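Local coordinates for uncharacterized protein (Bacillus subtilis, PDB 5DQV) that acts as a metal-dependent nucleotide pyrophosphohydrolase built on an all-helical HD domain, at residues I46-K49 with D53-I56; L62-I67 with D128-D133; S160-F165 with P204-K209; R171-M176 with E183-R188. One frame throughout, in Å; residues are numbered along the deposited sequence. Where two conformers were deposited one is given.

How the contacts relate
The centre of contact 2 lies about 3 Å from the centre of the chain, and this contact holds most of the nickel site. Contact 1 closes the turn leading into helix 54-63, and the far end region of that helix delivers H64 and D65 to contact 2. Their centres are 14 Å apart, and I46 CD1 meets L132 CD1 at 3.7 Å. Contact 4 packs against the metal-bearing helix 121-132: R188 NH1 stands 2.9 Å from L132 O in a weak hydrogen bond. Contact 4 also touches contact 1, I46 CG1 lying 4.1 Å from L184 CD1. Contact 3 is remote, its centre 27 Å from that of contact 2, and its two segments enclose contact 4 along the chain.

Contact 1 (I46-K49 with D53-I56); sequences IGEK and DLFI
L54 lays its CD2 methyl on the backbone of G47 and E48, and this is the core of the apolar contact. CD2 of L54 rests on the peptide between them, 3.3 Å from G47 C and equally close to E48 N. Because G47 carries no side chain, the methyl can settle directly on the main chain, and the G47 and L54 CA atoms approach to 6.0 Å. L54 holds CG anti to its carbonyl carbon (chi1 -64°), which swings the forked end across the gap. E48 CB meets both methyls, 4.1 Å from L54 CD2 and 4.2 Å from L54 CD1, while its carboxylate leads away, as suits a glutamate at an exposed position.

The two segments form a short connection between two successive helices of the HD domain, from the end of helix 33-50 to the start of helix 54-63. Polar contacts belong to that start. D53 is the N-cap: I56 N donates to D53 OD1 at 3.0 Å with an N-H...O angle of 160°, reaching the oxygen from above the carboxylate plane. Aspartate is apt for this place, since its short side chain can fold back on the first helical turn. E122 of helix 121-132 accepts from D53 N, and I56 packs on helix 93-106.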
loop_
_atom_site.group_PDB
_atom_site.type_symbol
_atom_site.label_atom_id
_atom_site.label_comp_id
_atom_site.label_asym_id
_atom_site.label_seq_id
_atom_site.Cartn_x
_atom_site.Cartn_y
_atom_site.Cartn_z
ATOM N N ILE A 46 23.627 -4.758 10.371
ATOM C CA ILE A 46 23.723 -3.981 11.630
ATOM C C ILE A 46 24.611 -4.675 12.689
ATOM O O ILE A 46 25.454 -4.058 13.318
ATOM C CB ILE A 46 22.342 -3.766 12.195
ATOM C CG1 ILE A 46 21.540 -2.831 11.273
ATOM C CG2 ILE A 46 22.400 -3.142 13.612
ATOM C CD1 ILE A 46 20.055 -2.839 11.567
ATOM N N GLY A 47 24.396 -5.972 12.851
ATOM C CA GLY A 47 25.135 -6.807 13.741
ATOM C C GLY A 47 26.619 -6.776 13.500
ATOM O O GLY A 47 27.422 -6.680 14.450
ATOM N N GLU A 48 27.004 -6.787 12.230
ATOM C CA GLU A 48 28.413 -6.707 11.892
ATOM C C GLU A 48 29.011 -5.336 12.243
ATOM O O GLU A 48 30.074 -5.264 12.856
ATOM C CB GLU A 48 28.663 -7.121 10.420
ATOM C CG GLU A 48 30.186 -7.204 10.086
ATOM C CD GLU A 48 30.826 -5.870 9.668
ATOM O OE1 GLU A 48 30.079 -4.964 9.225
ATOM O OE2 GLU A 48 32.090 -5.725 9.748
ATOM N N LYS A 49 28.311 -4.254 11.920
ATOM C CA LYS A 49 28.748 -2.909 12.298
ATOM C C LYS A 49 28.823 -2.740 13.807
ATOM O O LYS A 49 29.689 -2.019 14.304
ATOM C CB LYS A 49 27.802 -1.841 11.725
ATOM C CG LYS A 49 27.725 -1.791 10.173
ATOM C CD LYS A 49 28.986 -1.284 9.599
ATOM C CE LYS A 49 28.863 -1.060 8.123
ATOM N NZ LYS A 49 30.202 -0.761 7.601
ATOM N N ASP A 53 26.986 -10.763 18.152
ATOM C CA ASP A 53 27.162 -12.156 17.716
ATOM C C ASP A 53 26.316 -12.428 16.489
ATOM O O ASP A 53 25.084 -12.481 16.596
ATOM C CB ASP A 53 26.747 -13.108 18.814
ATOM C CG ASP A 53 27.023 -14.586 18.455
ATOM O OD1 ASP A 53 26.622 -15.161 17.392
ATOM O OD2 ASP A 53 27.649 -15.186 19.293
ATOM N N LEU A 54 26.948 -12.616 15.334
ATOM C CA LEU A 54 26.188 -12.674 14.054
ATOM C C LEU A 54 25.317 -13.942 13.906
ATOM O O LEU A 54 24.233 -13.910 13.281
ATOM C CB LEU A 54 27.131 -12.558 12.848
ATOM C CG LEU A 54 27.907 -11.261 12.681
ATOM C CD1 LEU A 54 28.690 -11.200 11.340
ATOM C CD2 LEU A 54 26.989 -10.002 12.851
ATOM N N PHE A 55 25.787 -15.053 14.475
ATOM C CA PHE A 55 25.015 -16.269 14.380
ATOM C C PHE A 55 23.733 -16.133 15.176
ATOM O O PHE A 55 22.651 -16.536 14.715
ATOM C CB PHE A 55 25.828 -17.492 14.829
ATOM C CG PHE A 55 25.072 -18.785 14.705
ATOM C CD1 PHE A 55 24.701 -19.252 13.456
ATOM C CD2 PHE A 55 24.722 -19.512 15.827
ATOM C CE1 PHE A 55 24.003 -20.413 13.317
ATOM C CE2 PHE A 55 24.033 -20.665 15.718
ATOM C CZ PHE A 55 23.676 -21.141 14.438
ATOM N N ILE A 56 23.830 -15.534 16.365
ATOM C CA ILE A 56 22.643 -15.393 17.193
ATOM C C ILE A 56 21.715 -14.387 16.524
ATOM O O ILE A 56 20.494 -14.575 16.491
ATOM C CB ILE A 56 22.973 -14.963 18.664
ATOM C CG1 ILE A 56 23.784 -16.036 19.417
ATOM C CG2 ILE A 56 21.717 -14.628 19.408
ATOM C CD1 ILE A 56 23.104 -17.457 19.433
#

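Contact 2 (L62-I67 with D128-D133); sequences LVHDLI and DADRLD. With NI (nickel (II) ion), chain C.
The H...HD...D motif that names the HD domain brings H64 and D130 together as ligands of one nickel ion. H64 and D65 come from the type I turn from V63 to L66, at the end region of helix 54-63, D130 from the last turns of helix 121-132, and H35 of helix 33-50 completes the four-residue site. The metal does the joining, for the CA atoms of H64 and D130 are 9.0 Å apart.

Nickel is bound by H64 NE2 at 2.0 Å and by D130 OD1 at 2.2 Å. The two bonds leave the ion at nearly a right angle (about 91°), so NE2 and OD1 come close as fellow ligands rather than as a hydrogen-bonded pair. D130 binds through one oxygen, OD2 standing back at 3.2 Å from the nickel. Its carboxylate plane is turned 72° from the imidazole plane, and chi1 of -164°, with CG anti to the backbone N, sends the group straight across toward the metal.

Histidine suits its place because its two nitrogens divide the work: ND1 is hydrogen-bonded to A61 O, which fixes the rotation of the ring, while NE2 serves the metal. In the second shell, D133 OD2 is hydrogen-bonded to H35 ND1 and also pairs with R142, and R38 holds D133 OD1; this arrangement positions the other histidine. D65 lies over one face of the H64 ring, its CG 3.6 Å above the plane, and its OD1 is 2.8 Å from the nickel, longer than the two bonds from H64 and D130.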
loop_
_atom_site.group_PDB
_atom_site.type_symbol
_atom_site.label_atom_id
_atom_site.label_comp_id
_atom_site.label_asym_id
_atom_site.label_seq_id
_atom_site.Cartn_x
_atom_site.Cartn_y
_atom_site.Cartn_z
ATOM N N LEU A 62 15.717 -14.893 11.924
ATOM C CA LEU A 62 14.989 -15.885 11.098
ATOM C C LEU A 62 13.753 -16.406 11.821
ATOM O O LEU A 62 12.723 -16.593 11.193
ATOM C CB LEU A 62 15.900 -17.001 10.690
ATOM C CG LEU A 62 16.941 -16.641 9.618
ATOM C CD1 LEU A 62 17.982 -17.766 9.507
ATOM C CD2 LEU A 62 16.225 -16.340 8.234
ATOM N N VAL A 63 13.831 -16.626 13.138
ATOM C CA VAL A 63 12.682 -17.224 13.866
ATOM C C VAL A 63 11.836 -16.230 14.625
ATOM O O VAL A 63 10.861 -16.636 15.270
ATOM C CB VAL A 63 13.131 -18.391 14.801
ATOM C CG1 VAL A 63 13.923 -19.470 13.964
ATOM C CG2 VAL A 63 14.005 -17.836 16.000
ATOM N N HIS A 64 12.134 -14.930 14.472
ATOM C CA HIS A 64 11.560 -13.887 15.342
ATOM C C HIS A 64 10.032 -13.848 15.270
ATOM O O HIS A 64 9.390 -13.512 16.270
ATOM C CB HIS A 64 12.215 -12.488 15.064
ATOM C CG HIS A 64 11.542 -11.654 14.010
ATOM N ND1 HIS A 64 11.868 -11.730 12.672
ATOM C CD2 HIS A 64 10.593 -10.678 14.107
ATOM C CE1 HIS A 64 11.107 -10.895 11.977
ATOM N NE2 HIS A 64 10.320 -10.242 12.826
ATOM N N ASP A 65 9.457 -14.255 14.140
ATOM C CA ASP A 65 8.012 -14.161 13.908
ATOM C C ASP A 65 7.233 -15.450 14.178
ATOM O O ASP A 65 5.979 -15.434 14.081
ATOM C CB ASP A 65 7.729 -13.934 12.397
ATOM C CG ASP A 65 7.526 -12.500 12.014
ATOM O OD1 ASP A 65 7.802 -11.543 12.808
ATOM O OD2 ASP A 65 7.098 -12.349 10.833
ATOM N N LEU A 66 7.921 -16.575 14.393
ATOM C CA LEU A 66 7.270 -17.876 14.267
ATOM C C LEU A 66 6.268 -18.046 15.425
ATOM O O LEU A 66 5.326 -18.795 15.288
ATOM C CB LEU A 66 8.264 -19.026 14.281
ATOM C CG LEU A 66 9.213 -19.209 13.081
ATOM C CD1 LEU A 66 10.066 -20.394 13.367
ATOM C CD2 LEU A 66 8.421 -19.386 11.773
ATOM N N ILE A 67 6.523 -17.359 16.528
ATOM C CA ILE A 67 5.674 -17.431 17.714
ATOM C C ILE A 67 4.700 -16.264 17.866
ATOM O O ILE A 67 3.980 -16.186 18.851
ATOM C CB ILE A 67 6.512 -17.578 18.990
ATOM C CG1 ILE A 67 7.317 -16.309 19.331
ATOM C CG2 ILE A 67 7.471 -18.748 18.841
ATOM C CD1 ILE A 67 7.894 -16.312 20.803
ATOM N N ASP A 128 15.702 -3.636 15.940
ATOM C CA ASP A 128 15.987 -2.519 15.041
ATOM C C ASP A 128 15.725 -2.868 13.572
ATOM O O ASP A 128 15.110 -2.111 12.840
ATOM C CB ASP A 128 17.458 -2.085 15.210
ATOM C CG ASP A 128 17.714 -1.229 16.478
ATOM O OD1 ASP A 128 16.768 -0.921 17.249
ATOM O OD2 ASP A 128 18.906 -0.847 16.677
ATOM N N ALA A 129 16.174 -4.055 13.161
ATOM C CA ALA A 129 15.997 -4.519 11.793
ATOM C C ALA A 129 14.486 -4.694 11.484
ATOM O O ALA A 129 13.995 -4.325 10.418
ATOM C CB ALA A 129 16.780 -5.853 11.592
ATOM N N ASP A 130 13.760 -5.210 12.462
ATOM C CA ASP A 130 12.344 -5.476 12.306
ATOM C C ASP A 130 11.622 -4.137 12.134
ATOM O O ASP A 130 10.685 -3.988 11.293
ATOM C CB ASP A 130 11.866 -6.243 13.554
ATOM C CG ASP A 130 10.556 -6.899 13.384
ATOM O OD1 ASP A 130 10.210 -7.294 12.301
ATOM O OD2 ASP A 130 9.841 -7.038 14.370
ATOM N N ARG A 131 12.020 -3.149 12.945
ATOM C CA ARG A 131 11.413 -1.820 12.838
ATOM C C ARG A 131 11.817 -1.047 11.586
ATOM O O ARG A 131 11.009 -0.356 10.988
ATOM C CB ARG A 131 11.640 -0.994 14.137
ATOM C CG ARG A 131 10.886 -1.613 15.259
ATOM C CD ARG A 131 11.002 -0.838 16.493
ATOM N NE ARG A 131 10.353 -1.542 17.575
ATOM C CZ ARG A 131 9.936 -0.989 18.701
ATOM N NH1 ARG A 131 10.042 0.319 18.883
ATOM N NH2 ARG A 131 9.377 -1.750 19.637
ATOM N N LEU A 132 13.049 -1.193 11.162
ATOM C CA LEU A 132 13.487 -0.589 9.909
ATOM C C LEU A 132 12.606 -1.067 8.740
ATOM O O LEU A 132 12.263 -0.275 7.828
ATOM C CB LEU A 132 14.958 -0.895 9.662
ATOM C CG LEU A 132 15.996 -0.124 10.483
ATOM C CD1 LEU A 132 17.409 -0.620 10.275
ATOM C CD2 LEU A 132 15.914 1.404 10.160
ATOM N N ASP A 133 12.182 -2.344 8.778
ATOM C CA ASP A 133 11.394 -2.901 7.679
ATOM C C ASP A 133 9.957 -2.315 7.678
ATOM O O ASP A 133 9.220 -2.503 6.737
ATOM C CB ASP A 133 11.357 -4.447 7.764
ATOM C CG ASP A 133 10.829 -5.103 6.513
ATOM O OD1 ASP A 133 11.469 -4.953 5.465
ATOM O OD2 ASP A 133 9.795 -5.834 6.575
HETATM NI NI NI C . 8.903 -9.047 12.083
#

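Contact 3 (S160-F165 with P204-K209); sequences SAYAHF and PGIDAK
Y162 and D207 bring the two backbones together with their CA atoms still 8.6 Å apart, one on the first turn of helix 161-169, the other in the irregular tail after helix 179-202, so long side chains must span the gap. Y162 supplies most of the reach: CG lies anti to the backbone N (chi1 -169°) and the ring extends to the tail. Its OH donates a hydrogen bond to D207 OD1, 2.8 Å away. That oxygen sits near the plane of the ring at its edge, yet the hydroxyl meets it from above the carboxylate plane, 38° out of it.

I206 takes one face of the same ring. Its CD1 makes a CH-pi contact 4.0 Å from the Y162 ring centroid, offset toward CE1, and CG2 lies 3.7 Å from Y162 OH. A branched isoleucine thus covers both the ring and its polar end. The start of the tyrosine's helix is capped by S160, whose OG accepts from A163 N at 3.1 Å. I196 and L199 of helix 179-202 also touch Y162.

D207 OD2 lies close to the carboxylate of E200; two such acids would probably raise each other's pKa, and the phenol's donated proton should help D207 stay ionised.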
loop_
_atom_site.group_PDB
_atom_site.type_symbol
_atom_site.label_atom_id
_atom_site.label_comp_id
_atom_site.label_asym_id
_atom_site.label_seq_id
_atom_site.Cartn_x
_atom_site.Cartn_y
_atom_site.Cartn_z
ATOM N N SER A 160 -7.121 3.777 9.502
ATOM C CA SER A 160 -6.559 3.971 8.164
ATOM C C SER A 160 -5.036 3.909 8.168
ATOM O O SER A 160 -4.383 4.063 9.192
ATOM C CB SER A 160 -7.052 5.317 7.578
ATOM O OG SER A 160 -6.340 6.449 8.131
ATOM N N ALA A 161 -4.471 3.624 7.004
ATOM C CA ALA A 161 -3.037 3.548 6.858
ATOM C C ALA A 161 -2.429 4.892 7.216
ATOM O O ALA A 161 -1.415 4.963 7.928
ATOM C CB ALA A 161 -2.662 3.147 5.395
ATOM N N TYR A 162 -3.071 5.965 6.746
ATOM C CA TYR A 162 -2.563 7.334 6.943
ATOM C C TYR A 162 -2.487 7.611 8.437
ATOM O O TYR A 162 -1.470 8.077 8.945
ATOM C CB TYR A 162 -3.460 8.363 6.275
ATOM C CG TYR A 162 -2.849 9.766 6.219
ATOM C CD1 TYR A 162 -1.798 10.052 5.370
ATOM C CD2 TYR A 162 -3.337 10.797 7.016
ATOM C CE1 TYR A 162 -1.257 11.342 5.260
ATOM C CE2 TYR A 162 -2.775 12.073 6.965
ATOM C CZ TYR A 162 -1.748 12.351 6.060
ATOM O OH TYR A 162 -1.187 13.628 6.014
ATOM N N ALA A 163 -3.542 7.259 9.157
ATOM C CA ALA A 163 -3.534 7.426 10.606
ATOM C C ALA A 163 -2.397 6.637 11.250
ATOM O O ALA A 163 -1.761 7.101 12.229
ATOM C CB ALA A 163 -4.918 7.029 11.220
ATOM N N HIS A 164 -2.134 5.445 10.704
ATOM C CA HIS A 164 -1.116 4.571 11.252
ATOM C C HIS A 164 0.303 5.166 11.111
ATOM O O HIS A 164 1.133 4.928 11.964
ATOM C CB HIS A 164 -1.213 3.203 10.588
ATOM C CG HIS A 164 -0.268 2.180 11.125
ATOM N ND1 HIS A 164 -0.359 1.678 12.408
ATOM C CD2 HIS A 164 0.714 1.474 10.515
ATOM C CE1 HIS A 164 0.573 0.754 12.583
ATOM N NE2 HIS A 164 1.237 0.612 11.451
ATOM N N PHE A 165 0.578 5.907 10.038
ATOM C CA PHE A 165 1.812 6.657 9.906
ATOM C C PHE A 165 2.025 7.596 11.094
ATOM O O PHE A 165 3.105 7.588 11.688
ATOM C CB PHE A 165 1.861 7.494 8.622
ATOM C CG PHE A 165 1.978 6.663 7.343
ATOM C CD1 PHE A 165 3.035 5.840 7.141
ATOM C CD2 PHE A 165 0.995 6.688 6.378
ATOM C CE1 PHE A 165 3.106 5.026 5.956
ATOM C CE2 PHE A 165 1.068 5.883 5.219
ATOM C CZ PHE A 165 2.108 5.075 5.018
ATOM N N PRO A 204 -5.732 17.468 -1.220
ATOM C CA PRO A 204 -6.005 18.582 -0.328
ATOM C C PRO A 204 -6.999 18.179 0.763
ATOM O O PRO A 204 -7.941 17.470 0.483
ATOM C CB PRO A 204 -6.604 19.644 -1.242
ATOM C CG PRO A 204 -6.104 19.299 -2.622
ATOM C CD PRO A 204 -5.920 17.815 -2.648
ATOM N N GLY A 205 -6.751 18.558 2.009
ATOM C CA GLY A 205 -7.679 18.201 3.061
ATOM C C GLY A 205 -7.542 16.782 3.586
ATOM O O GLY A 205 -8.322 16.385 4.435
ATOM N N ILE A 206 -6.545 16.023 3.130
ATOM C CA ILE A 206 -6.338 14.645 3.614
ATOM C C ILE A 206 -6.258 14.536 5.160
ATOM O O ILE A 206 -6.785 13.582 5.730
ATOM C CB ILE A 206 -5.108 13.952 2.980
ATOM C CG1 ILE A 206 -5.121 12.437 3.262
ATOM C CG2 ILE A 206 -3.750 14.576 3.487
ATOM C CD1 ILE A 206 -3.973 11.609 2.579
ATOM N N ASP A 207 -5.603 15.480 5.838
ATOM C CA ASP A 207 -5.477 15.380 7.312
ATOM C C ASP A 207 -6.778 15.472 8.116
ATOM O O ASP A 207 -6.819 15.040 9.266
ATOM C CB ASP A 207 -4.487 16.434 7.824
ATOM C CG ASP A 207 -3.105 16.197 7.297
ATOM O OD1 ASP A 207 -2.448 15.293 7.805
ATOM O OD2 ASP A 207 -2.708 16.868 6.337
ATOM N N ALA A 208 -7.799 16.094 7.544
ATOM C CA ALA A 208 -9.096 16.298 8.218
ATOM C C ALA A 208 -10.164 15.374 7.663
ATOM O O ALA A 208 -11.210 15.200 8.272
ATOM C CB ALA A 208 -9.577 17.747 8.040
ATOM N N LYS A 209 -9.918 14.815 6.489
ATOM C CA LYS A 209 -10.932 14.000 5.805
ATOM C C LYS A 209 -11.446 12.849 6.701
ATOM O O LYS A 209 -10.682 12.253 7.470
ATOM C CB LYS A 209 -10.403 13.492 4.469
ATOM C CG LYS A 209 -10.716 14.429 3.281
ATOM C CD LYS A 209 -10.374 13.792 1.936
ATOM C CE LYS A 209 -10.276 14.835 0.799
ATOM N NZ LYS A 209 -11.512 15.694 0.705
#

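Contact 4 (R171-M176 with E183-R188); sequences RLIDMM and ELAEER
A185, on helix 179-202, faces the short connecting loop that precedes the helix, and two side chains of that loop, I173 and M176, close over its methyl group. I173 lies in a brief 3-10 turn at residues 173-174 and points at the helix, its CA 5.8 Å from that of A185. With CG1 anti to the backbone N (chi1 -176°), the longer branch runs toward the helix, and CG1 comes within 3.9 Å of A185 CB. The methyl beyond it, CD1, is modelled too close to the helix backbone, so its exact position is doubtful.

M176 approaches the same methyl with its CG, 4.0 Å from A185 CB. A bend at chi2 (-70°) curls the chain back, and M176 CE then also stands 4.0 Å from A185 CB. The unbranched, flexible methionine can bend so that both its CG and its CE meet the one methyl, while the small alanine lets the backbones draw near.

The loop between helices 161-169 and 179-202 folds back against the second of them, with L172, M175 and M176 touching R131 of the metal-bearing helix 121-132. The M176 side chain is about 12 Å from the nickel ion. E186, at the exposed margin, starts away from the loop, but its chain bends at chi2 (-80°) so that its end returns toward I173, though the contact is with the doubtfully placed CD1. On the helix, E187 OE1 forms a salt bridge to K201 of the second subunit.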
loop_
_atom_site.group_PDB
_atom_site.type_symbol
_atom_site.label_atom_id
_atom_site.label_comp_id
_atom_site.label_asym_id
_atom_site.label_seq_id
_atom_site.Cartn_x
_atom_site.Cartn_y
_atom_site.Cartn_z
ATOM N N ARG A 171 6.966 7.321 14.545
ATOM C CA ARG A 171 7.618 7.343 15.838
ATOM C C ARG A 171 8.704 6.316 16.009
ATOM O O ARG A 171 9.483 6.389 16.976
ATOM C CB ARG A 171 6.604 7.116 16.943
ATOM C CG ARG A 171 5.559 8.157 16.910
ATOM C CD ARG A 171 4.455 7.869 17.893
ATOM N NE ARG A 171 3.333 8.722 17.545
ATOM C CZ ARG A 171 2.438 9.182 18.408
ATOM N NH1 ARG A 171 2.509 8.848 19.691
ATOM N NH2 ARG A 171 1.469 9.973 17.974
ATOM N N LEU A 172 8.807 5.395 15.064
ATOM C CA LEU A 172 9.741 4.285 15.228
ATOM C C LEU A 172 11.193 4.754 15.277
ATOM O O LEU A 172 12.011 4.189 16.033
ATOM C CB LEU A 172 9.491 3.244 14.108
ATOM C CG LEU A 172 8.232 2.437 14.300
ATOM C CD1 LEU A 172 8.025 1.443 13.083
ATOM C CD2 LEU A 172 8.259 1.726 15.650
ATOM N N ILE A 173 11.524 5.814 14.531
ATOM C CA ILE A 173 12.911 6.304 14.512
ATOM C C ILE A 173 13.402 6.717 15.913
ATOM O O ILE A 173 14.586 6.548 16.243
ATOM C CB ILE A 173 13.110 7.477 13.497
ATOM C CG1 ILE A 173 14.590 7.901 13.434
ATOM C CG2 ILE A 173 12.209 8.680 13.831
ATOM C CD1 ILE A 173 15.119 8.087 12.047
ATOM N N ASP A 174 12.490 7.154 16.771
ATOM C CA ASP A 174 12.855 7.513 18.120
ATOM C C ASP A 174 13.187 6.308 18.997
ATOM O O ASP A 174 13.720 6.498 20.069
ATOM C CB ASP A 174 11.727 8.277 18.819
ATOM C CG ASP A 174 11.361 9.570 18.105
ATOM O OD1 ASP A 174 12.292 10.289 17.690
ATOM O OD2 ASP A 174 10.157 9.826 17.946
ATOM N N MET A 175 12.819 5.101 18.581
ATOM C CA MET A 175 12.985 3.911 19.465
ATOM C C MET A 175 14.049 2.934 18.971
ATOM O O MET A 175 14.153 1.817 19.463
ATOM C CB MET A 175 11.632 3.187 19.645
ATOM C CG MET A 175 10.537 4.053 20.402
ATOM S SD MET A 175 8.882 3.350 20.015
ATOM C CE MET A 175 8.812 2.343 21.485
ATOM N N MET A 176 14.867 3.375 18.031
ATOM C CA MET A 176 15.973 2.564 17.527
ATOM C C MET A 176 17.002 2.446 18.643
ATOM O O MET A 176 17.323 3.446 19.348
ATOM C CB MET A 176 16.559 3.212 16.268
ATOM C CG MET A 176 15.602 3.191 15.070
ATOM S SD MET A 176 15.330 1.516 14.378
ATOM C CE MET A 176 13.888 2.008 13.454
ATOM N N GLU A 183 21.138 5.491 12.155
ATOM C CA GLU A 183 21.607 6.103 10.930
ATOM C C GLU A 183 20.751 5.656 9.745
ATOM O O GLU A 183 20.296 6.494 8.969
ATOM C CB GLU A 183 23.065 5.740 10.710
ATOM C CG GLU A 183 23.732 6.588 9.710
ATOM C CD GLU A 183 25.232 6.374 9.708
ATOM O OE1 GLU A 183 25.802 6.004 10.758
ATOM O OE2 GLU A 183 25.836 6.599 8.637
ATOM N N LEU A 184 20.495 4.350 9.630
ATOM C CA LEU A 184 19.693 3.823 8.512
ATOM C C LEU A 184 18.256 4.321 8.585
ATOM O O LEU A 184 17.631 4.597 7.567
ATOM C CB LEU A 184 19.665 2.287 8.528
ATOM C CG LEU A 184 20.948 1.533 8.200
ATOM C CD1 LEU A 184 20.737 0.011 8.425
ATOM C CD2 LEU A 184 21.405 1.771 6.737
ATOM N N ALA A 185 17.757 4.477 9.801
ATOM C CA ALA A 185 16.393 4.935 10.026
ATOM C C ALA A 185 16.184 6.365 9.579
ATOM O O ALA A 185 15.094 6.706 9.084
ATOM C CB ALA A 185 16.010 4.800 11.458
ATOM N N GLU A 186 17.211 7.198 9.685
ATOM C CA GLU A 186 17.049 8.607 9.282
ATOM C C GLU A 186 16.652 8.729 7.822
ATOM O O GLU A 186 15.750 9.492 7.526
ATOM C CB GLU A 186 18.316 9.443 9.527
ATOM C CG GLU A 186 18.572 9.747 10.982
ATOM C CD GLU A 186 17.734 10.894 11.526
ATOM O OE1 GLU A 186 17.363 11.813 10.755
ATOM O OE2 GLU A 186 17.469 10.890 12.762
ATOM N N GLU A 187 17.323 8.006 6.912
ATOM C CA GLU A 187 17.007 8.035 5.478
ATOM C C GLU A 187 15.548 7.575 5.242
ATOM O O GLU A 187 14.779 8.174 4.511
ATOM C CB GLU A 187 17.897 7.051 4.688
ATOM C CG GLU A 187 19.383 6.953 5.049
ATOM C CD GLU A 187 20.067 5.836 4.248
ATOM O OE1 GLU A 187 19.613 5.583 3.116
ATOM O OE2 GLU A 187 21.039 5.215 4.733
ATOM N N ARG A 188 15.211 6.448 5.854
ATOM C CA ARG A 188 13.899 5.824 5.657
ATOM C C ARG A 188 12.756 6.688 6.196
ATOM O O ARG A 188 11.734 6.840 5.557
ATOM C CB ARG A 188 13.867 4.414 6.290
ATOM C CG ARG A 188 14.737 3.406 5.547
ATOM C CD ARG A 188 14.428 1.995 6.090
ATOM N NE ARG A 188 15.299 1.059 5.462
ATOM C CZ ARG A 188 14.981 -0.200 5.157
ATOM N NH1 ARG A 188 13.765 -0.711 5.420
ATOM N NH2 ARG A 188 15.868 -0.902 4.528
#